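Racemase (Pseudovibrio sp. JE062, PDB 3MKC) belongs to the mandelate racemase/muconate lactonizing enzyme family of the enolase superfamily, pairing an N-terminal capping domain with a C-terminal TIM-barrel-like domain. Local coordinates at residues A[9-14]-A[37-42]; A[156-161]-A[192-197]. One frame throughout, in Å; residues are numbered along the deposited sequence.

The two contacts lie on opposite sides of the chain's centre, one in each of the two domains of the enolase-superfamily fold. Contact 1 (9-14 with 37-42) ties the start of strand 12-22 to the end of strand 29-38 in the three-stranded antiparallel sheet of the N-terminal part. Contact 2 (156-161 with 192-197) lays two successive helices side by side on the outside of the barrel. Their centres are 51 Å apart and their nearest atoms about 38 Å, so they do not touch. Contact 1 closes along the chain before contact 2 opens; the first is held by backbone hydrogen bonds, the second by side chains.

Contact 1 of 2, residues A[9-14]-A[37-42]; sequences VAPIKS and TDENGV
Ala10 puts its methyl 3.4 Å from Asn40 ND2, where the incoming chain meets the turn that follows strand 29-38. Next along, the carbonyl of Pro11 is the first of the segment to bond across the contact: Glu39 N donates to Pro11 O at 3.0 Å, in a bond bent at the hydrogen, and Asp38 CA makes a C-H...O contact with the same oxygen. The Glu39 side chain runs obliquely across the proline, its OE1 3.7 Å from Pro11 CD. Ile12 forms a non-hydrogen-bonded antiparallel pair with Asp38, but its own side chain turns away, toward Leu114 of helix 102-122 and Pro80. At Lys13 and Ser14 the strand bulges. Both amides donate to the single acceptor Thr37 O, Lys13 N at 2.7 Å and Ser14 N at 3.1 Å, while Thr37 N returns a bond to Ser14 O. This is a classic beta bulge, in which one extra residue shifts the register. Within the bulge, the Ser14 and Thr37 side chains lie on the same face of the sheet, and one water joins Ser14 OG to Thr37 OG1.

Asp38 orders the turn that faces this strand. Its CG stands between the backbone N and the carbonyl carbon (chi1 72°), which brings OD1 back over the type I turn from Asp38 to Gly41. Asn40 N and Val42 N reach OD1 from opposite faces of the carboxylate plane, the former closing an Asx turn. The other oxygen, OD2, accepts from Gln121, whose amide also bonds Ala10 O. With OD1 gripped by two backbone amides and OD2 by a third N-H group, the buried carboxylate is probably stabilised in its charged form, and its rotation is fixed by bonds to both oxygens.

Contact 2 of 2, residues A[156-161]-A[192-197]; sequences VAIKGY and AYYLRE
Tyr194 and Ile158 slide past one another in opposite directions, and they bury the most surface where helix 154-170 meets helix 188-202. Ile158 CG1 comes to the edge of the Tyr194 ring, near its plane, 3.9 Å from CD1. The tyrosine reaches across because its CG lies anti to the backbone N (chi1 174°), extending the ring toward the first helix, where Ala157 CB packs 3.8 Å from CE1. At the end of the ring, toward strand 175-179, the phenol oxygen comes up obliquely to the Tyr161 ring, 3.2 Å from CE2; the two side chains cross at about a right angle. Both hydroxyls find polar partners beyond the pair: that of Tyr194 bonds Cys179 O, and that of Tyr161 bonds Leu144 O and Cys179 N.

Ile158 also carries the outer part of the interface. Its CD1 touches the aliphatic base of Glu197, 3.8 Å from CB, and approaches Tyr193 CE2. Glu197 CG, anti to its carbonyl carbon (chi1 -64°), lies over one face of the Tyr193 ring, offset toward the rim.

The segment axes run 10.5 Å apart and nearly parallel, crossing at -21°, as expected of successive outer helices in a barrel of beta-alpha units. Strand 175-179, to whose last residue the two hydroxyls bond, lies between these helices in sequence, and Trp186 meets the Tyr194 ring from the loop leading into helix 188-202.

Contact 1 of 2, residues A[9-14]-A[37-42]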
ATOM      1  N   VAL A   9       4.075  10.359 -26.813  1.00 21.59           N
ATOM      2  CA  VAL A   9       4.614  10.822 -25.539  1.00 21.40           C
ATOM      3  C   VAL A   9       4.470  12.336 -25.531  1.00 21.45           C
ATOM      4  O   VAL A   9       5.404  13.064 -25.865  1.00 22.28           O
ATOM      5  CB  VAL A   9       6.096  10.429 -25.391  1.00 22.60           C
ATOM      6  CG1 VAL A   9       6.605  10.809 -24.015  1.00 23.78           C
ATOM      7  CG2 VAL A   9       6.248   8.945 -25.617  1.00 22.95           C
ATOM      8  N   ALA A  10       3.280  12.801 -25.167  1.00 21.62           N
ATOM      9  CA  ALA A  10       2.978  14.231 -25.139  1.00 21.85           C
ATOM     10  C   ALA A  10       3.111  14.805 -23.735  1.00 21.46           C
ATOM     11  O   ALA A  10       2.979  14.083 -22.750  1.00 18.94           O
ATOM     12  CB  ALA A  10       1.573  14.470 -25.666  1.00 21.67           C
ATOM     13  N   PRO A  11       3.338  16.126 -23.631  1.00 21.17           N
ATOM     14  CA  PRO A  11       3.491  16.796 -22.336  1.00 20.04           C
ATOM     15  C   PRO A  11       2.228  16.777 -21.494  1.00 19.45           C
ATOM     16  O   PRO A  11       1.112  16.703 -22.015  1.00 21.02           O
ATOM     17  CB  PRO A  11       3.878  18.230 -22.719  1.00 21.30           C
ATOM     18  CG  PRO A  11       4.395  18.110 -24.135  1.00 21.90           C
ATOM     19  CD  PRO A  11       3.461  17.097 -24.728  1.00 21.91           C
ATOM     20  N   ILE A  12       2.417  16.852 -20.183  1.00 18.58           N
ATOM     21  CA  ILE A  12       1.305  16.878 -19.243  1.00 18.79           C
ATOM     22  C   ILE A  12       0.609  18.230 -19.388  1.00 19.54           C
ATOM     23  O   ILE A  12       1.265  19.272 -19.386  1.00 19.50           O
ATOM     24  CB  ILE A  12       1.815  16.720 -17.793  1.00 17.66           C
ATOM     25  CG1 ILE A  12       2.418  15.329 -17.615  1.00 17.90           C
ATOM     26  CG2 ILE A  12       0.684  16.976 -16.801  1.00 17.89           C
ATOM     27  CD1 ILE A  12       3.026  15.095 -16.249  1.00 20.53           C
ATOM     28  N   LYS A  13      -0.712  18.211 -19.523  1.00 20.76           N
ATOM     29  CA  LYS A  13      -1.470  19.448 -19.668  1.00 22.58           C
ATOM     30  C   LYS A  13      -2.105  19.880 -18.350  1.00 21.67           C
ATOM     31  O   LYS A  13      -2.138  21.069 -18.024  1.00 21.75           O
ATOM     32  CB  LYS A  13      -2.558  19.276 -20.729  1.00 23.43           C
ATOM     33  CG  LYS A  13      -3.427  20.511 -20.930  1.00 27.42           C
ATOM     34  CD  LYS A  13      -4.454  20.267 -22.019  1.00 28.51           C
ATOM     35  CE  LYS A  13      -5.362  21.463 -22.225  1.00 29.84           C
ATOM     36  NZ  LYS A  13      -6.249  21.233 -23.401  1.00 32.11           N
ATOM     37  N   SER A  14      -2.610  18.916 -17.590  1.00 21.31           N
ATOM     38  CA  SER A  14      -3.245  19.242 -16.324  1.00 21.02           C
ATOM     39  C   SER A  14      -3.169  18.117 -15.306  1.00 21.04           C
ATOM     40  O   SER A  14      -2.967  16.951 -15.648  1.00 21.74           O
ATOM     41  CB  SER A  14      -4.716  19.608 -16.549  1.00 21.50           C
ATOM     42  OG  SER A  14      -5.479  18.469 -16.919  1.00 22.30           O
ATOM     43  N   THR A  37      -3.655  14.543 -17.103  1.00 20.39           N
ATOM     44  CA  THR A  37      -4.036  14.522 -18.507  1.00 20.53           C
ATOM     45  C   THR A  37      -2.979  15.146 -19.405  1.00 20.52           C
ATOM     46  O   THR A  37      -2.418  16.187 -19.069  1.00 19.84           O
ATOM     47  CB  THR A  37      -5.355  15.277 -18.698  1.00 20.42           C
ATOM     48  OG1 THR A  37      -6.310  14.807 -17.738  1.00 20.94           O
ATOM     49  CG2 THR A  37      -5.899  15.052 -20.106  1.00 20.43           C
ATOM     50  N   ASP A  38      -2.701  14.516 -20.544  1.00 20.36           N
ATOM     51  CA  ASP A  38      -1.709  15.078 -21.453  1.00 21.59           C
ATOM     52  C   ASP A  38      -2.385  15.967 -22.491  1.00 21.39           C
ATOM     53  O   ASP A  38      -3.608  16.091 -22.509  1.00 21.03           O
ATOM     54  CB  ASP A  38      -0.862  13.983 -22.127  1.00 21.17           C
ATOM     55  CG  ASP A  38      -1.626  13.179 -23.169  1.00 23.43           C
ATOM     56  OD1 ASP A  38      -2.684  13.638 -23.644  1.00 23.51           O
ATOM     57  OD2 ASP A  38      -1.144  12.082 -23.527  1.00 22.63           O
ATOM     58  N   GLU A  39      -1.587  16.582 -23.353  1.00 22.40           N
ATOM     59  CA  GLU A  39      -2.114  17.493 -24.358  1.00 24.84           C
ATOM     60  C   GLU A  39      -2.963  16.842 -25.429  1.00 25.38           C
ATOM     61  O   GLU A  39      -3.568  17.536 -26.239  1.00 28.07           O
ATOM     62  CB  GLU A  39      -0.969  18.270 -24.998  1.00 25.56           C
ATOM     63  CG  GLU A  39      -0.040  18.869 -23.965  1.00 31.06           C
ATOM     64  CD  GLU A  39       0.636  20.141 -24.422  1.00 32.96           C
ATOM     65  OE1 GLU A  39       1.423  20.092 -25.393  1.00 35.05           O
ATOM     66  OE2 GLU A  39       0.369  21.194 -23.799  1.00 36.36           O
ATOM     67  N   ASN A  40      -3.011  15.515 -25.441  1.00 26.11           N
ATOM     68  CA  ASN A  40      -3.819  14.805 -26.423  1.00 25.71           C
ATOM     69  C   ASN A  40      -5.094  14.270 -25.789  1.00 25.63           C
ATOM     70  O   ASN A  40      -5.900  13.625 -26.455  1.00 27.60           O
ATOM     71  CB  ASN A  40      -3.035  13.647 -27.058  1.00 25.49           C
ATOM     72  CG  ASN A  40      -1.949  14.125 -28.005  1.00 26.19           C
ATOM     73  OD1 ASN A  40      -2.153  15.057 -28.781  1.00 27.10           O
ATOM     74  ND2 ASN A  40      -0.794  13.474 -27.959  1.00 25.71           N
ATOM     75  N   GLY A  41      -5.274  14.535 -24.499  1.00 24.99           N
ATOM     76  CA  GLY A  41      -6.468  14.073 -23.810  1.00 23.83           C
ATOM     77  C   GLY A  41      -6.330  12.734 -23.108  1.00 22.71           C
ATOM     78  O   GLY A  41      -7.267  12.263 -22.466  1.00 24.72           O
ATOM     79  N   VAL A  42      -5.170  12.104 -23.238  1.00 22.29           N
ATOM     80  CA  VAL A  42      -4.944  10.822 -22.581  1.00 20.80           C
ATOM     81  C   VAL A  42      -4.665  11.124 -21.118  1.00 20.18           C
ATOM     82  O   VAL A  42      -4.021  12.123 -20.805  1.00 20.61           O
ATOM     83  CB  VAL A  42      -3.730  10.092 -23.180  1.00 20.60           C
ATOM     84  CG1 VAL A  42      -3.582   8.725 -22.539  1.00 21.41           C
ATOM     85  CG2 VAL A  42      -3.899   9.955 -24.688  1.00 23.56           C
TER
HETATM   86  O   HOH W   1      -6.132  16.216 -15.596  1.00 23.51           O

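Contact 2 of 2, residues A[156-161]-A[192-197]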
ATOM      1  N   VAL A 156     -16.816 -13.389  20.287  1.00 28.18           N
ATOM      2  CA  VAL A 156     -17.411 -12.674  19.166  1.00 29.29           C
ATOM      3  C   VAL A 156     -16.411 -12.435  18.041  1.00 29.41           C
ATOM      4  O   VAL A 156     -16.731 -12.597  16.864  1.00 30.18           O
ATOM      5  CB  VAL A 156     -17.977 -11.318  19.621  1.00 30.56           C
ATOM      6  CG1 VAL A 156     -18.466 -10.518  18.412  1.00 30.36           C
ATOM      7  CG2 VAL A 156     -19.113 -11.540  20.614  1.00 29.56           C
ATOM      8  N   ALA A 157     -15.197 -12.041  18.405  1.00 30.13           N
ATOM      9  CA  ALA A 157     -14.167 -11.788  17.411  1.00 29.27           C
ATOM     10  C   ALA A 157     -13.856 -13.064  16.634  1.00 28.41           C
ATOM     11  O   ALA A 157     -13.794 -13.058  15.405  1.00 28.75           O
ATOM     12  CB  ALA A 157     -12.908 -11.269  18.091  1.00 30.65           C
ATOM     13  N   ILE A 158     -13.667 -14.158  17.363  1.00 28.51           N
ATOM     14  CA  ILE A 158     -13.350 -15.440  16.753  1.00 28.89           C
ATOM     15  C   ILE A 158     -14.445 -15.907  15.803  1.00 30.27           C
ATOM     16  O   ILE A 158     -14.178 -16.209  14.639  1.00 31.12           O
ATOM     17  CB  ILE A 158     -13.116 -16.510  17.839  1.00 28.13           C
ATOM     18  CG1 ILE A 158     -11.865 -16.144  18.646  1.00 28.92           C
ATOM     19  CG2 ILE A 158     -12.982 -17.886  17.207  1.00 27.34           C
ATOM     20  CD1 ILE A 158     -11.588 -17.058  19.819  1.00 28.78           C
ATOM     21  N   LYS A 159     -15.677 -15.964  16.297  1.00 31.53           N
ATOM     22  CA  LYS A 159     -16.804 -16.400  15.482  1.00 32.12           C
ATOM     23  C   LYS A 159     -16.855 -15.591  14.195  1.00 32.28           C
ATOM     24  O   LYS A 159     -17.078 -16.141  13.117  1.00 33.75           O
ATOM     25  CB  LYS A 159     -18.110 -16.240  16.260  1.00 33.24           C
ATOM     26  N   GLY A 160     -16.635 -14.284  14.314  1.00 32.14           N
ATOM     27  CA  GLY A 160     -16.661 -13.419  13.146  1.00 30.51           C
ATOM     28  C   GLY A 160     -15.588 -13.727  12.115  1.00 30.30           C
ATOM     29  O   GLY A 160     -15.819 -13.617  10.906  1.00 30.37           O
ATOM     30  N   TYR A 161     -14.405 -14.107  12.579  1.00 29.51           N
ATOM     31  CA  TYR A 161     -13.313 -14.421  11.668  1.00 27.83           C
ATOM     32  C   TYR A 161     -13.465 -15.787  11.002  1.00 27.05           C
ATOM     33  O   TYR A 161     -13.135 -15.953   9.829  1.00 26.08           O
ATOM     34  CB  TYR A 161     -11.975 -14.361  12.415  1.00 27.46           C
ATOM     35  CG  TYR A 161     -11.213 -13.076  12.197  1.00 25.33           C
ATOM     36  CD1 TYR A 161     -10.585 -12.814  10.978  1.00 26.73           C
ATOM     37  CD2 TYR A 161     -11.140 -12.108  13.196  1.00 25.93           C
ATOM     38  CE1 TYR A 161      -9.905 -11.613  10.757  1.00 25.07           C
ATOM     39  CE2 TYR A 161     -10.464 -10.907  12.989  1.00 25.69           C
ATOM     40  CZ  TYR A 161      -9.851 -10.668  11.766  1.00 26.09           C
ATOM     41  OH  TYR A 161      -9.199  -9.473  11.552  1.00 24.91           O
ATOM     42  N   ALA A 192      -2.867 -14.137  22.984  1.00 20.78           N
ATOM     43  CA  ALA A 192      -2.179 -15.355  22.585  1.00 20.94           C
ATOM     44  C   ALA A 192      -3.219 -16.443  22.325  1.00 21.56           C
ATOM     45  O   ALA A 192      -3.128 -17.188  21.350  1.00 22.46           O
ATOM     46  CB  ALA A 192      -1.222 -15.795  23.671  1.00 20.07           C
ATOM     47  N   TYR A 193      -4.203 -16.521  23.214  1.00 23.29           N
ATOM     48  CA  TYR A 193      -5.282 -17.498  23.104  1.00 23.93           C
ATOM     49  C   TYR A 193      -6.002 -17.277  21.783  1.00 23.79           C
ATOM     50  O   TYR A 193      -6.232 -18.210  21.010  1.00 23.82           O
ATOM     51  CB  TYR A 193      -6.268 -17.319  24.264  1.00 25.68           C
ATOM     52  CG  TYR A 193      -7.572 -18.055  24.062  1.00 26.44           C
ATOM     53  CD1 TYR A 193      -7.628 -19.444  24.148  1.00 27.94           C
ATOM     54  CD2 TYR A 193      -8.737 -17.364  23.736  1.00 27.87           C
ATOM     55  CE1 TYR A 193      -8.816 -20.132  23.912  1.00 29.12           C
ATOM     56  CE2 TYR A 193      -9.933 -18.043  23.495  1.00 29.47           C
ATOM     57  CZ  TYR A 193      -9.961 -19.424  23.585  1.00 29.90           C
ATOM     58  OH  TYR A 193     -11.130 -20.104  23.337  1.00 33.12           O
ATOM     59  N   TYR A 194      -6.342 -16.019  21.541  1.00 23.05           N
ATOM     60  CA  TYR A 194      -7.034 -15.583  20.336  1.00 22.57           C
ATOM     61  C   TYR A 194      -6.342 -16.064  19.063  1.00 23.07           C
ATOM     62  O   TYR A 194      -6.952 -16.709  18.209  1.00 23.05           O
ATOM     63  CB  TYR A 194      -7.098 -14.055  20.356  1.00 21.90           C
ATOM     64  CG  TYR A 194      -7.660 -13.386  19.129  1.00 23.03           C
ATOM     65  CD1 TYR A 194      -8.986 -13.569  18.752  1.00 22.35           C
ATOM     66  CD2 TYR A 194      -6.878 -12.508  18.378  1.00 22.44           C
ATOM     67  CE1 TYR A 194      -9.524 -12.885  17.663  1.00 22.42           C
ATOM     68  CE2 TYR A 194      -7.404 -11.822  17.294  1.00 23.48           C
ATOM     69  CZ  TYR A 194      -8.725 -12.013  16.942  1.00 22.58           C
ATOM     70  OH  TYR A 194      -9.247 -11.321  15.877  1.00 22.93           O
ATOM     71  N   LEU A 195      -5.061 -15.740  18.940  1.00 21.26           N
ATOM     72  CA  LEU A 195      -4.301 -16.122  17.765  1.00 20.76           C
ATOM     73  C   LEU A 195      -4.183 -17.630  17.650  1.00 20.75           C
ATOM     74  O   LEU A 195      -4.105 -18.166  16.555  1.00 21.30           O
ATOM     75  CB  LEU A 195      -2.919 -15.469  17.812  1.00 20.63           C
ATOM     76  CG  LEU A 195      -2.966 -13.935  17.825  1.00 21.58           C
ATOM     77  CD1 LEU A 195      -1.548 -13.373  17.877  1.00 21.31           C
ATOM     78  CD2 LEU A 195      -3.685 -13.428  16.581  1.00 20.81           C
ATOM     79  N   ARG A 196      -4.173 -18.321  18.783  1.00 22.03           N
ATOM     80  CA  ARG A 196      -4.078 -19.770  18.751  1.00 23.34           C
ATOM     81  C   ARG A 196      -5.366 -20.353  18.189  1.00 23.04           C
ATOM     82  O   ARG A 196      -5.346 -21.346  17.455  1.00 23.07           O
ATOM     83  CB  ARG A 196      -3.817 -20.318  20.153  1.00 24.21           C
ATOM     84  CG  ARG A 196      -2.374 -20.190  20.583  1.00 27.36           C
ATOM     85  CD  ARG A 196      -2.166 -20.584  22.037  1.00 28.41           C
ATOM     86  NE  ARG A 196      -0.747 -20.577  22.368  1.00 27.86           N
ATOM     87  CZ  ARG A 196       0.144 -21.363  21.777  1.00 29.96           C
ATOM     88  NH1 ARG A 196      -0.248 -22.215  20.839  1.00 29.22           N
ATOM     89  NH2 ARG A 196       1.427 -21.290  22.106  1.00 30.75           N
ATOM     90  N   GLU A 197      -6.490 -19.729  18.526  1.00 23.95           N
ATOM     91  CA  GLU A 197      -7.781 -20.210  18.045  1.00 24.49           C
ATOM     92  C   GLU A 197      -7.940 -19.948  16.556  1.00 25.05           C
ATOM     93  O   GLU A 197      -8.442 -20.798  15.823  1.00 24.54           O
ATOM     94  CB  GLU A 197      -8.927 -19.549  18.816  1.00 25.33           C
ATOM     95  CG  GLU A 197      -8.941 -19.910  20.288  1.00 28.20           C
ATOM     96  CD  GLU A 197      -9.001 -21.409  20.516  1.00 30.03           C
ATOM     97  OE1 GLU A 197     -10.028 -22.026  20.160  1.00 32.22           O
ATOM     98  OE2 GLU A 197      -8.017 -21.970  21.047  1.00 31.25           O
TER